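Local coordinates for protein structure-specific endonuclease subunit slx4 (Schizosaccharomyces pombe, PDB 4ZDT) that serves as the regulatory subunit of the Slx1-Slx4 endonuclease, which nicks duplex DNA close to junctions with single-stranded DNA during repair and recombination, at residues R10-V15 with K56-K61. Numbering follows the deposited sequence.
Sequences RAISQV and KSWCDK
Trp58 of helix 52-62 reaches across to Ile12 and Ser13 of helix 3-18, and its side chain can be traced outward atom by atom. Its first torsion places CG anti to the backbone N (chi1 179°), which carries the indole toward the other helix. Trp58 CB and then Trp58 CG each lie 3.9 Å from Ile12 CD1. Trp58 CD2 and CE2 pass beneath Ile12 CG2, the closer being CE2 at 3.6 Å. That methyl stands over the six-membered ring, 13° off its normal, a CH-pi contact made by the branch that is anti to Ile12 N. At the edge of the indole, Trp58 NE1 donates to Ser13 OG over 2.8 Å. The N-H...O angle is 157°, and the oxygen lies in the ring plane. Farther out, Trp58 CZ2 is 3.6 Å from Ser13 OG. Ser13 OG is also hydrogen-bonded to Cys45 O of the Slx1 subunit, whose Val47 packs on both Ser13 and Trp58. Replacing Trp58 with a leucine would probably leave Ser13 OG without its indole donor and open a gap beneath the Ile12 methyl. Methyl above and hydroxyl in plane probably help to hold the ring's tilt and rotation; the hydroxyl satisfies the buried N-H and ties this interhelical packing of the Slx4 C-terminal domain directly to the Slx1 interface.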
loop_
_atom_site.group_PDB
_atom_site.type_symbol
_atom_site.label_atom_id
_atom_site.label_comp_id
_atom_site.label_asym_id
_atom_site.label_seq_id
_atom_site.Cartn_x
_atom_site.Cartn_y
_atom_site.Cartn_z
ATOM N N ARG B 10 7.253 -11.604 -4.863
ATOM C CA ARG B 10 6.986 -10.521 -5.805
ATOM C C ARG B 10 5.587 -10.661 -6.413
ATOM O O ARG B 10 4.870 -9.672 -6.562
ATOM C CB ARG B 10 8.064 -10.495 -6.899
ATOM C CG ARG B 10 7.980 -9.289 -7.853
ATOM C CD ARG B 10 9.101 -9.355 -8.895
ATOM N NE ARG B 10 9.199 -8.152 -9.725
ATOM C CZ ARG B 10 8.368 -7.841 -10.720
ATOM N NH1 ARG B 10 7.330 -8.619 -11.018
ATOM N NH2 ARG B 10 8.570 -6.734 -11.417
ATOM N N ALA B 11 5.207 -11.904 -6.732
ATOM C CA ALA B 11 3.874 -12.220 -7.220
ATOM C C ALA B 11 2.771 -11.825 -6.232
ATOM O O ALA B 11 1.719 -11.324 -6.656
ATOM C CB ALA B 11 3.766 -13.708 -7.582
ATOM N N ILE B 12 2.998 -12.024 -4.926
ATOM C CA ILE B 12 2.002 -11.599 -3.928
ATOM C C ILE B 12 1.860 -10.063 -3.988
ATOM O O ILE B 12 0.735 -9.538 -4.044
ATOM C CB ILE B 12 2.338 -12.068 -2.479
ATOM C CG1 ILE B 12 2.425 -13.612 -2.387
ATOM C CG2 ILE B 12 1.301 -11.537 -1.466
ATOM C CD1 ILE B 12 3.197 -14.112 -1.138
ATOM N N SER B 13 2.998 -9.355 -4.004
ATOM C CA SER B 13 2.980 -7.896 -4.087
ATOM C C SER B 13 2.242 -7.425 -5.342
ATOM O O SER B 13 1.436 -6.481 -5.276
ATOM C CB SER B 13 4.395 -7.317 -4.040
ATOM O OG SER B 13 5.053 -7.677 -2.817
ATOM N N GLN B 14 2.518 -8.080 -6.476
ATOM C CA GLN B 14 1.873 -7.728 -7.735
ATOM C C GLN B 14 0.372 -7.901 -7.679
ATOM O O GLN B 14 -0.354 -7.051 -8.192
ATOM C CB GLN B 14 2.476 -8.471 -8.941
ATOM C CG GLN B 14 3.919 -8.087 -9.239
ATOM C CD GLN B 14 4.095 -6.601 -9.511
ATOM O OE1 GLN B 14 3.501 -6.050 -10.446
ATOM N NE2 GLN B 14 4.912 -5.947 -8.703
ATOM N N VAL B 15 -0.114 -8.961 -7.036
ATOM C CA VAL B 15 -1.555 -9.140 -6.911
ATOM C C VAL B 15 -2.206 -8.046 -6.046
ATOM O O VAL B 15 -3.276 -7.486 -6.390
ATOM C CB VAL B 15 -1.922 -10.535 -6.351
ATOM C CG1 VAL B 15 -3.396 -10.603 -6.107
ATOM C CG2 VAL B 15 -1.496 -11.652 -7.347
ATOM N N LYS B 56 3.140 -15.356 5.594
ATOM C CA LYS B 56 3.758 -14.860 6.822
ATOM C C LYS B 56 5.133 -14.255 6.562
ATOM O O LYS B 56 5.442 -13.178 7.097
ATOM C CB LYS B 56 3.809 -15.952 7.898
ATOM C CG LYS B 56 2.423 -16.412 8.336
ATOM C CD LYS B 56 2.465 -17.664 9.209
ATOM C CE LYS B 56 1.054 -18.020 9.673
ATOM N NZ LYS B 56 1.024 -19.291 10.467
ATOM N N SER B 57 5.951 -14.924 5.743
ATOM C CA SER B 57 7.302 -14.428 5.452
ATOM C C SER B 57 7.255 -13.173 4.597
ATOM O O SER B 57 8.065 -12.268 4.777
ATOM C CB SER B 57 8.213 -15.497 4.809
ATOM O OG SER B 57 7.709 -15.969 3.565
ATOM N N TRP B 58 6.297 -13.125 3.671
ATOM C CA TRP B 58 6.066 -11.944 2.851
ATOM C C TRP B 58 5.681 -10.768 3.754
ATOM O O TRP B 58 6.298 -9.709 3.675
ATOM C CB TRP B 58 4.982 -12.232 1.793
ATOM C CG TRP B 58 4.663 -11.074 0.907
ATOM C CD1 TRP B 58 5.343 -10.661 -0.207
ATOM C CD2 TRP B 58 3.561 -10.178 1.063
ATOM N NE1 TRP B 58 4.731 -9.544 -0.745
ATOM C CE2 TRP B 58 3.633 -9.237 0.018
ATOM C CE3 TRP B 58 2.508 -10.090 1.986
ATOM C CZ2 TRP B 58 2.690 -8.201 -0.132
ATOM C CZ3 TRP B 58 1.567 -9.074 1.830
ATOM C CH2 TRP B 58 1.670 -8.147 0.774
ATOM N N CYS B 59 4.695 -10.970 4.627
ATOM C CA CYS B 59 4.252 -9.916 5.543
ATOM C C CYS B 59 5.410 -9.410 6.399
ATOM O O CYS B 59 5.597 -8.189 6.551
ATOM C CB CYS B 59 3.102 -10.373 6.459
ATOM S SG CYS B 59 1.491 -10.708 5.702
ATOM N N ASP B 60 6.197 -10.340 6.951
ATOM C CA ASP B 60 7.306 -9.964 7.831
ATOM C C ASP B 60 8.329 -9.154 7.070
ATOM O O ASP B 60 8.847 -8.177 7.593
ATOM C CB ASP B 60 7.980 -11.195 8.461
ATOM C CG ASP B 60 8.886 -10.836 9.637
ATOM O OD1 ASP B 60 8.493 -9.984 10.474
ATOM O OD2 ASP B 60 9.989 -11.412 9.726
ATOM N N LYS B 61 8.609 -9.542 5.827
ATOM C CA LYS B 61 9.633 -8.884 5.026
ATOM C C LYS B 61 9.200 -7.503 4.497
ATOM O O LYS B 61 10.022 -6.592 4.390
ATOM C CB LYS B 61 10.061 -9.799 3.873
ATOM C CG LYS B 61 11.052 -9.215 2.880
ATOM C CD LYS B 61 12.477 -9.315 3.390
ATOM C CE LYS B 61 13.477 -8.839 2.355
ATOM N NZ LYS B 61 13.408 -9.641 1.079
#